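Local structure of multicopper oxidase type 1 (Nitrosomonas europaea, 3G5W) at residues Pro55-Trp60 against Ala77-Ile82; Thr177-Val182 against Lys289-Asp294; Phe213-Pro218 against Gly233-Val238. The protein probably acts as a laccase-like two-domain multicopper oxidase, using its bound copper ions to carry out oxidation reactions. All coordinates share one frame; numbering follows the deposited sequence.

Along the chain from the N terminus, interaction 1 closes first: a loop of 16 residues folds back so that 77-82 meets 55-60, the segment that carries copper ligands of the first cupredoxin domain. Interaction 2 opens later and closes much later, joining 177-182 to 289-294 across 106 residues and so tying an edge strand of the second domain to the loop that follows strand 269-274. Interaction 3 lies wholly within that long excursion, pairing 213-218 with 233-238 in a different sheet of the same domain. No two loops cross. Interactions 1 and 2 lie on opposite sides of the chain's centre, their own centres about 35 Å apart, while interactions 1 and 3 both touch the second subunit.

Interaction 1 of 3, residues Pro55-Trp60 against Ala77-Ile82; sequences PHTIHW and ATQHAI. With CU (copper (II) ion), chain G; C1O (Cu-O linkage), chain L.
H56 and I82 hold each other by two backbone hydrogen bonds, and here the contact is tightest. I82 N donates to H56 O at 2.8 Å and H56 N, over a longer 3.2 Å, to I82 O. Together they make a single antiparallel bridge. I82 also lays CB against H56 O, 3.3 Å away, and sends CD1 towards T57 CA; a branched aliphatic residue suits this buried spot beside F88 and Y90. Next to it T57 CG2 lies 3.7 Å from Q79 CD as the two side chains pass alongside one another, pointing opposite ways. Threonine suits its place by having a methyl for Q79 and a hydroxyl, OG1, bonded to G73 O and H105 N.

The bridge joins the copper-ligand segment of a cupredoxin domain to the loop before strand 87-93. With CG anti to its carbonyl carbon (chi1 -56°), H56 directs ND1 to the type 1 copper at 2.2 Å, a metal it shares with C104 and H111, while T52 OG1 bonds its NE2. Further along, the NE2 atom of H59 binds a copper of the Cu-O linkage, together with H203 of the second subunit.

The looser side lies at P55 and A81, both partly exposed: their CB atoms touch at 3.7 Å, an apolar contact of a rigid ring with a methyl, and P55 CA adds a C-H...O contact of 3.3 Å to I82 O.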
loop_
_atom_site.group_PDB
_atom_site.type_symbol
_atom_site.label_atom_id
_atom_site.label_comp_id
_atom_site.label_asym_id
_atom_site.label_seq_id
_atom_site.Cartn_x
_atom_site.Cartn_y
_atom_site.Cartn_z
ATOM N N PRO A 55 25.970 4.590 -17.959
ATOM C CA PRO A 55 24.984 4.212 -18.971
ATOM C C PRO A 55 23.551 4.455 -18.494
ATOM O O PRO A 55 23.278 4.406 -17.290
ATOM C CB PRO A 55 25.241 2.722 -19.176
ATOM C CG PRO A 55 25.767 2.255 -17.863
ATOM C CD PRO A 55 26.510 3.414 -17.249
ATOM N N HIS A 56 22.660 4.727 -19.446
ATOM C CA HIS A 56 21.266 5.038 -19.163
ATOM C C HIS A 56 20.387 4.508 -20.290
ATOM O O HIS A 56 20.891 4.067 -21.332
ATOM C CB HIS A 56 21.047 6.558 -19.047
ATOM C CG HIS A 56 21.908 7.237 -18.024
ATOM N ND1 HIS A 56 21.747 7.051 -16.669
ATOM C CD2 HIS A 56 22.911 8.140 -18.164
ATOM C CE1 HIS A 56 22.629 7.788 -16.017
ATOM N NE2 HIS A 56 23.349 8.458 -16.902
ATOM N N THR A 57 19.071 4.544 -20.067
ATOM C CA THR A 57 18.068 4.327 -21.108
ATOM C C THR A 57 16.898 5.257 -20.822
ATOM O O THR A 57 16.913 5.991 -19.836
ATOM C CB THR A 57 17.503 2.870 -21.121
ATOM O OG1 THR A 57 16.902 2.579 -19.853
ATOM C CG2 THR A 57 18.587 1.833 -21.420
ATOM N N ILE A 58 15.886 5.237 -21.685
ATOM C CA ILE A 58 14.592 5.797 -21.316
ATOM C C ILE A 58 13.505 4.782 -21.594
ATOM O O ILE A 58 13.317 4.333 -22.733
ATOM C CB ILE A 58 14.241 7.118 -22.024
ATOM C CG1 ILE A 58 15.315 8.176 -21.785
ATOM C CG2 ILE A 58 12.869 7.639 -21.517
ATOM C CD1 ILE A 58 14.987 9.518 -22.400
ATOM N N HIS A 59 12.784 4.427 -20.536
ATOM C CA HIS A 59 11.623 3.583 -20.661
ATOM C C HIS A 59 10.373 4.458 -20.620
ATOM O O HIS A 59 10.267 5.370 -19.805
ATOM C CB HIS A 59 11.600 2.532 -19.546
ATOM C CG HIS A 59 10.281 1.849 -19.409
ATOM N ND1 HIS A 59 9.689 1.166 -20.449
ATOM C CD2 HIS A 59 9.421 1.772 -18.366
ATOM C CE1 HIS A 59 8.530 0.677 -20.045
ATOM N NE2 HIS A 59 8.338 1.045 -18.790
ATOM N N TRP A 60 9.439 4.177 -21.518
ATOM C CA TRP A 60 8.224 4.961 -21.661
ATOM C C TRP A 60 7.087 4.209 -20.962
ATOM O O TRP A 60 6.400 3.372 -21.558
ATOM C CB TRP A 60 7.961 5.239 -23.149
ATOM C CG TRP A 60 9.229 5.712 -23.837
ATOM C CD1 TRP A 60 10.155 4.931 -24.477
ATOM C CD2 TRP A 60 9.734 7.054 -23.890
ATOM N NE1 TRP A 60 11.190 5.709 -24.939
ATOM C CE2 TRP A 60 10.962 7.013 -24.589
ATOM C CE3 TRP A 60 9.265 8.290 -23.419
ATOM C CZ2 TRP A 60 11.726 8.165 -24.841
ATOM C CZ3 TRP A 60 10.022 9.432 -23.665
ATOM C CH2 TRP A 60 11.243 9.356 -24.370
ATOM N N ALA A 77 17.505 -6.254 -22.202
ATOM C CA ALA A 77 16.251 -6.885 -22.627
ATOM C C ALA A 77 15.751 -6.396 -23.993
ATOM O O ALA A 77 15.290 -7.195 -24.814
ATOM C CB ALA A 77 15.167 -6.695 -21.569
ATOM N N THR A 78 15.815 -5.085 -24.232
ATOM C CA THR A 78 15.314 -4.522 -25.489
ATOM C C THR A 78 16.371 -3.697 -26.227
ATOM O O THR A 78 16.159 -3.309 -27.378
ATOM C CB THR A 78 14.039 -3.644 -25.296
ATOM O OG1 THR A 78 14.405 -2.380 -24.732
ATOM C CG2 THR A 78 13.007 -4.335 -24.409
ATOM N N GLN A 79 17.487 -3.423 -25.551
ATOM C CA GLN A 79 18.610 -2.691 -26.133
ATOM C C GLN A 79 19.861 -2.867 -25.285
ATOM O O GLN A 79 19.783 -3.305 -24.135
ATOM C CB GLN A 79 18.298 -1.191 -26.230
ATOM C CG GLN A 79 18.203 -0.487 -24.871
ATOM C CD GLN A 79 18.044 1.006 -24.998
ATOM O OE1 GLN A 79 19.021 1.744 -25.168
ATOM N NE2 GLN A 79 16.812 1.470 -24.899
ATOM N N HIS A 80 21.011 -2.531 -25.867
ATOM C CA HIS A 80 22.198 -2.221 -25.086
ATOM C C HIS A 80 21.949 -0.836 -24.489
ATOM O O HIS A 80 21.382 0.027 -25.159
ATOM C CB HIS A 80 23.435 -2.139 -25.980
ATOM C CG HIS A 80 23.806 -3.432 -26.637
ATOM N ND1 HIS A 80 24.388 -4.475 -25.949
ATOM C CD2 HIS A 80 23.700 -3.840 -27.924
ATOM C CE1 HIS A 80 24.616 -5.475 -26.781
ATOM N NE2 HIS A 80 24.203 -5.117 -27.984
ATOM N N ALA A 81 22.388 -0.619 -23.252
ATOM C CA ALA A 81 22.288 0.693 -22.608
ATOM C C ALA A 81 22.980 1.770 -23.446
ATOM O O ALA A 81 23.893 1.464 -24.218
ATOM C CB ALA A 81 22.885 0.641 -21.218
ATOM N N ILE A 82 22.529 3.018 -23.312
ATOM C CA ILE A 82 23.158 4.143 -24.004
ATOM C C ILE A 82 24.442 4.517 -23.271
ATOM O O ILE A 82 24.395 5.048 -22.158
ATOM C CB ILE A 82 22.236 5.392 -24.081
ATOM C CG1 ILE A 82 20.830 5.015 -24.562
ATOM C CG2 ILE A 82 22.860 6.468 -24.993
ATOM C CD1 ILE A 82 19.800 6.132 -24.382
HETATM CU CU CU G . 20.095 5.979 -15.698
HETATM CU CU4 C1O L . 6.886 0.166 -17.730
HETATM O O3 C1O L . 5.002 0.182 -19.653
#

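Interaction 2 of 3, residues Thr177-Val182 against Lys289-Asp294; sequences TQPIRV and KKFVPD
R181 lays its guanidinium flat on the ring of F291, the centres 4.2 Å apart and the planes only 9° from parallel. The arginine runs extended from CG to NE, so its aliphatic part also passes over the ring, with CD 4.0 Å from the F291 centroid in a CH-pi contact. F291 offers that face because its CG is trans to the backbone N (chi1 -176°); the same pose brings the ring edge to P179 O, 3.4 Å from CE2, while P179 CG packs near CD2. An aromatic residue fits here, having a broad face for a cation and an edge for a carbonyl. R181 NE pairs with E273, and a water joins NH2 to K289 O.

Q178 folds back at chi2 (-65°) to bring its amide against V292. Its OE1 accepts V292 N at 2.9 Å, the donor standing above the carbonyl plane. Q178 NE2 rests 3.5 Å from V292 CG2. It also donates to a second water, which in turn bonds K290 O. An alanine in place of Q178 would probably leave V292 N without its acceptor and open a gap beside the valine. K289, bent at chi2 and chi4, curls past P179 CD to place NZ 3.0 Å from T177 O, a weak bond supplemented by P175 O.

Strand 180-182 lies at the outer edge of its sheet, parallel to strand 269-274, and packs on strand 187-194 through I180; 289-294 runs across the residues leading into the strand, where W286 packs on T177 and P179 and F295 on Q178.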
loop_
_atom_site.group_PDB
_atom_site.type_symbol
_atom_site.label_atom_id
_atom_site.label_comp_id
_atom_site.label_asym_id
_atom_site.label_seq_id
_atom_site.Cartn_x
_atom_site.Cartn_y
_atom_site.Cartn_z
ATOM N N THR A 177 7.574 24.063 -2.217
ATOM C CA THR A 177 6.548 23.743 -3.208
ATOM C C THR A 177 5.740 25.005 -3.525
ATOM O O THR A 177 6.006 26.064 -2.958
ATOM C CB THR A 177 5.611 22.627 -2.689
ATOM O OG1 THR A 177 5.159 22.960 -1.373
ATOM C CG2 THR A 177 6.348 21.307 -2.631
ATOM N N GLN A 178 4.760 24.901 -4.424
ATOM C CA GLN A 178 3.948 26.055 -4.813
ATOM C C GLN A 178 2.467 25.826 -4.531
ATOM O O GLN A 178 1.974 24.714 -4.701
ATOM C CB GLN A 178 4.136 26.374 -6.307
ATOM C CG GLN A 178 5.547 26.813 -6.678
ATOM C CD GLN A 178 5.938 28.133 -6.049
ATOM O OE1 GLN A 178 5.121 29.044 -5.925
ATOM N NE2 GLN A 178 7.201 28.245 -5.653
ATOM N N PRO A 179 1.746 26.885 -4.121
ATOM C CA PRO A 179 0.308 26.712 -3.917
ATOM C C PRO A 179 -0.400 26.456 -5.245
ATOM O O PRO A 179 0.057 26.919 -6.296
ATOM C CB PRO A 179 -0.129 28.054 -3.330
ATOM C CG PRO A 179 0.899 29.051 -3.840
ATOM C CD PRO A 179 2.187 28.273 -3.850
ATOM N N ILE A 180 -1.481 25.692 -5.192
ATOM C CA ILE A 180 -2.361 25.496 -6.338
ATOM C C ILE A 180 -3.417 26.582 -6.229
ATOM O O ILE A 180 -4.166 26.607 -5.267
ATOM C CB ILE A 180 -2.959 24.070 -6.315
ATOM C CG1 ILE A 180 -1.842 23.052 -6.608
ATOM C CG2 ILE A 180 -4.150 23.926 -7.302
ATOM C CD1 ILE A 180 -2.173 21.598 -6.258
ATOM N N ARG A 181 -3.437 27.513 -7.184
ATOM C CA ARG A 181 -4.307 28.689 -7.074
ATOM C C ARG A 181 -5.536 28.553 -7.949
ATOM O O ARG A 181 -5.428 28.315 -9.154
ATOM C CB ARG A 181 -3.549 29.983 -7.401
ATOM C CG ARG A 181 -2.486 30.323 -6.382
ATOM C CD ARG A 181 -1.782 31.623 -6.687
ATOM N NE ARG A 181 -1.024 32.081 -5.522
ATOM C CZ ARG A 181 -0.275 33.178 -5.490
ATOM N NH1 ARG A 181 -0.167 33.946 -6.570
ATOM N NH2 ARG A 181 0.371 33.506 -4.376
ATOM N N VAL A 182 -6.703 28.710 -7.332
ATOM C CA VAL A 182 -7.984 28.463 -7.998
ATOM C C VAL A 182 -9.007 29.543 -7.666
ATOM O O VAL A 182 -8.759 30.411 -6.825
ATOM C CB VAL A 182 -8.591 27.092 -7.586
ATOM C CG1 VAL A 182 -7.700 25.929 -8.040
ATOM C CG2 VAL A 182 -8.846 27.037 -6.077
ATOM N N LYS A 289 4.611 34.569 0.110
ATOM C CA LYS A 289 5.283 33.664 -0.817
ATOM C C LYS A 289 5.397 34.259 -2.219
ATOM O O LYS A 289 4.432 34.811 -2.753
ATOM C CB LYS A 289 4.540 32.325 -0.872
ATOM C CG LYS A 289 5.443 31.103 -1.025
ATOM C CD LYS A 289 5.363 30.511 -2.402
ATOM C CE LYS A 289 5.660 29.015 -2.376
ATOM N NZ LYS A 289 7.063 28.663 -2.010
ATOM N N LYS A 290 6.593 34.140 -2.794
ATOM C CA LYS A 290 6.853 34.485 -4.188
ATOM C C LYS A 290 6.318 33.353 -5.063
ATOM O O LYS A 290 6.909 32.274 -5.106
ATOM C CB LYS A 290 8.364 34.619 -4.421
ATOM C CG LYS A 290 9.002 35.931 -3.961
ATOM C CD LYS A 290 8.839 37.028 -5.027
ATOM C CE LYS A 290 9.514 36.666 -6.357
ATOM N NZ LYS A 290 8.655 37.077 -7.512
ATOM N N PHE A 291 5.202 33.593 -5.749
ATOM C CA PHE A 291 4.572 32.557 -6.566
ATOM C C PHE A 291 5.385 32.225 -7.815
ATOM O O PHE A 291 5.860 33.125 -8.523
ATOM C CB PHE A 291 3.147 32.951 -6.953
ATOM C CG PHE A 291 2.411 31.883 -7.717
ATOM C CD1 PHE A 291 2.097 32.062 -9.059
ATOM C CD2 PHE A 291 2.043 30.686 -7.094
ATOM C CE1 PHE A 291 1.419 31.079 -9.773
ATOM C CE2 PHE A 291 1.361 29.698 -7.796
ATOM C CZ PHE A 291 1.051 29.895 -9.138
ATOM N N VAL A 292 5.554 30.930 -8.073
ATOM C CA VAL A 292 6.211 30.480 -9.298
ATOM C C VAL A 292 5.204 29.739 -10.192
ATOM O O VAL A 292 4.776 28.628 -9.849
ATOM C CB VAL A 292 7.451 29.596 -9.005
ATOM C CG1 VAL A 292 8.099 29.124 -10.303
ATOM C CG2 VAL A 292 8.471 30.350 -8.141
ATOM N N PRO A 293 4.794 30.360 -11.321
ATOM C CA PRO A 293 3.911 29.659 -12.263
ATOM C C PRO A 293 4.609 28.481 -12.944
ATOM O O PRO A 293 5.841 28.473 -13.061
ATOM C CB PRO A 293 3.568 30.737 -13.302
ATOM C CG PRO A 293 3.873 32.039 -12.625
ATOM C CD PRO A 293 5.070 31.738 -11.774
ATOM N N ASP A 294 3.812 27.492 -13.355
ATOM C CA ASP A 294 4.269 26.297 -14.080
ATOM C C ASP A 294 5.050 25.258 -13.249
ATOM O O ASP A 294 5.703 24.377 -13.820
ATOM C CB ASP A 294 5.068 26.689 -15.335
ATOM C CG ASP A 294 4.797 25.768 -16.519
ATOM O OD1 ASP A 294 3.747 25.093 -16.534
ATOM O OD2 ASP A 294 5.630 25.739 -17.447
HETATM O O HOH W 1 8.766 30.645 -4.273
HETATM O O HOH W 2 1.887 35.665 -3.831
#

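Interaction 3 of 3, residues Phe213-Pro218 against Gly233-Val238; sequences FKDGFP and GERYDV
K214 reaches across to E234, its NZ 2.7 Å from OE2 in a salt bridge that uses the carboxylate's anti lone pair. The same ammonium binds D215 OD1 at 3.0 Å from above the carboxylate plane, so one lysine links two acids; a long, flexible base suits this span. D215 is held to R235 by its backbone as well as its side chain: D215 N donates to R235 O at 2.8 Å, and R235 N returns a bond to D215 OD2 at 3.2 Å, meeting that oxygen end-on. The R235 guanidinium, its chain bent at chi2 and chi3, lies over D215 CA and almost parallel to the carboxylate (3°). Its NH1 is 3.6 Å from OD2, a long ion pair of charges only, and bonds instead to G233 O at 2.9 Å in the guanidinium plane.

Around this core, K214 extends away from its own backbone N (chi1 171°) and runs alongside Y236, CB 3.7 Å from CE1, the ring lining the lysine's aliphatic chain. Beyond it F213 O accepts D237 N, 3.1 Å away, and D237 pairs with R189. A water links G216 N to D237 OD2.

The second subunit completes the network: its D226 takes R235 NH2 in a salt bridge and gives its N-H to D215 OD1, and its T227 O accepts K214 NZ. Between strands 209-214 and 217-225, K214 to F217 form a type I' turn with D215 and G216 at positive phi; at G216 a side chain would jam against the preceding carbonyl, so glycine suits it. This is a beta hairpin with a two-residue loop, whose first strand pairs with 235-241 in a sheet of the second cupredoxin domain.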
loop_
_atom_site.group_PDB
_atom_site.type_symbol
_atom_site.label_atom_id
_atom_site.label_comp_id
_atom_site.label_asym_id
_atom_site.label_seq_id
_atom_site.Cartn_x
_atom_site.Cartn_y
_atom_site.Cartn_z
ATOM N N PHE A 213 -9.079 8.085 -12.864
ATOM C CA PHE A 213 -8.226 7.300 -13.764
ATOM C C PHE A 213 -7.132 6.589 -12.973
ATOM O O PHE A 213 -6.597 7.147 -12.010
ATOM C CB PHE A 213 -7.561 8.193 -14.829
ATOM C CG PHE A 213 -8.528 8.867 -15.775
ATOM C CD1 PHE A 213 -8.706 8.386 -17.064
ATOM C CD2 PHE A 213 -9.232 10.010 -15.382
ATOM C CE1 PHE A 213 -9.587 9.006 -17.946
ATOM C CE2 PHE A 213 -10.115 10.638 -16.256
ATOM C CZ PHE A 213 -10.294 10.132 -17.538
ATOM N N LYS A 214 -6.821 5.357 -13.379
ATOM C CA LYS A 214 -5.658 4.628 -12.868
ATOM C C LYS A 214 -4.802 4.215 -14.044
ATOM O O LYS A 214 -5.316 3.673 -15.022
ATOM C CB LYS A 214 -6.050 3.382 -12.057
ATOM C CG LYS A 214 -4.835 2.486 -11.709
ATOM C CD LYS A 214 -5.198 1.218 -10.947
ATOM C CE LYS A 214 -4.022 0.209 -10.955
ATOM N NZ LYS A 214 -2.679 0.842 -10.693
ATOM N N ASP A 215 -3.498 4.477 -13.943
ATOM C CA ASP A 215 -2.516 4.137 -14.985
ATOM C C ASP A 215 -2.970 4.579 -16.380
ATOM O O ASP A 215 -2.739 3.885 -17.368
ATOM C CB ASP A 215 -2.208 2.630 -14.981
ATOM C CG ASP A 215 -1.686 2.126 -13.637
ATOM O OD1 ASP A 215 -1.585 0.890 -13.480
ATOM O OD2 ASP A 215 -1.384 2.947 -12.738
ATOM N N GLY A 216 -3.636 5.727 -16.444
ATOM C CA GLY A 216 -4.089 6.277 -17.714
ATOM C C GLY A 216 -5.512 5.894 -18.079
ATOM O O GLY A 216 -6.167 6.628 -18.814
ATOM N N PHE A 217 -5.995 4.758 -17.563
ATOM C CA PHE A 217 -7.311 4.220 -17.939
ATOM C C PHE A 217 -8.430 4.722 -17.038
ATOM O O PHE A 217 -8.273 4.729 -15.819
ATOM C CB PHE A 217 -7.310 2.689 -17.897
ATOM C CG PHE A 217 -6.469 2.052 -18.966
ATOM C CD1 PHE A 217 -7.013 1.755 -20.209
ATOM C CD2 PHE A 217 -5.132 1.752 -18.727
ATOM C CE1 PHE A 217 -6.231 1.167 -21.205
ATOM C CE2 PHE A 217 -4.345 1.163 -19.712
ATOM C CZ PHE A 217 -4.897 0.870 -20.951
ATOM N N PRO A 218 -9.574 5.117 -17.636
ATOM C CA PRO A 218 -10.706 5.567 -16.830
ATOM C C PRO A 218 -11.308 4.428 -16.021
ATOM O O PRO A 218 -11.522 3.339 -16.547
ATOM C CB PRO A 218 -11.715 6.076 -17.874
ATOM C CG PRO A 218 -11.339 5.412 -19.144
ATOM C CD PRO A 218 -9.857 5.183 -19.086
ATOM N N GLY A 233 5.189 3.457 -9.434
ATOM C CA GLY A 233 4.810 3.099 -10.802
ATOM C C GLY A 233 3.372 3.430 -11.179
ATOM O O GLY A 233 3.069 3.615 -12.357
ATOM N N GLU A 234 2.487 3.494 -10.185
ATOM C CA GLU A 234 1.073 3.822 -10.422
ATOM C C GLU A 234 0.885 5.293 -10.759
ATOM O O GLU A 234 1.678 6.139 -10.349
ATOM C CB GLU A 234 0.220 3.498 -9.195
ATOM C CG GLU A 234 0.189 2.037 -8.802
ATOM C CD GLU A 234 -0.887 1.762 -7.772
ATOM O OE1 GLU A 234 -0.689 2.119 -6.584
ATOM O OE2 GLU A 234 -1.942 1.206 -8.160
ATOM N N ARG A 235 -0.173 5.586 -11.516
ATOM C CA ARG A 235 -0.642 6.950 -11.669
ATOM C C ARG A 235 -2.121 6.981 -11.357
ATOM O O ARG A 235 -2.857 6.065 -11.735
ATOM C CB ARG A 235 -0.416 7.480 -13.088
ATOM C CG ARG A 235 1.047 7.756 -13.453
ATOM C CD ARG A 235 1.743 6.501 -13.945
ATOM N NE ARG A 235 1.211 6.059 -15.229
ATOM C CZ ARG A 235 1.102 4.792 -15.606
ATOM N NH1 ARG A 235 1.480 3.810 -14.790
ATOM N NH2 ARG A 235 0.595 4.505 -16.801
ATOM N N TYR A 236 -2.541 8.036 -10.665
ATOM C CA TYR A 236 -3.949 8.310 -10.436
ATOM C C TYR A 236 -4.272 9.738 -10.842
ATOM O O TYR A 236 -3.565 10.667 -10.450
ATOM C CB TYR A 236 -4.306 8.087 -8.966
ATOM C CG TYR A 236 -4.367 6.624 -8.589
ATOM C CD1 TYR A 236 -5.506 5.868 -8.853
ATOM C CD2 TYR A 236 -3.283 5.991 -7.981
ATOM C CE1 TYR A 236 -5.573 4.518 -8.517
ATOM C CE2 TYR A 236 -3.339 4.636 -7.638
ATOM C CZ TYR A 236 -4.489 3.909 -7.907
ATOM O OH TYR A 236 -4.561 2.569 -7.580
ATOM N N ASP A 237 -5.330 9.907 -11.637
ATOM C CA ASP A 237 -5.875 11.236 -11.909
ATOM C C ASP A 237 -7.033 11.496 -10.962
ATOM O O ASP A 237 -8.026 10.757 -10.949
ATOM C CB ASP A 237 -6.340 11.380 -13.367
ATOM C CG ASP A 237 -5.194 11.262 -14.371
ATOM O OD1 ASP A 237 -5.262 11.920 -15.427
ATOM O OD2 ASP A 237 -4.232 10.500 -14.126
ATOM N N VAL A 238 -6.895 12.552 -10.174
ATOM C CA VAL A 238 -7.902 12.923 -9.192
ATOM C C VAL A 238 -8.550 14.222 -9.637
ATOM O O VAL A 238 -7.860 15.227 -9.843
ATOM C CB VAL A 238 -7.290 13.087 -7.783
ATOM C CG1 VAL A 238 -8.374 13.416 -6.757
ATOM C CG2 VAL A 238 -6.545 11.817 -7.371
HETATM O O HOH W 3 -1.184 2.082 -18.475
HETATM O O HOH W 4 -4.016 7.789 -14.175
#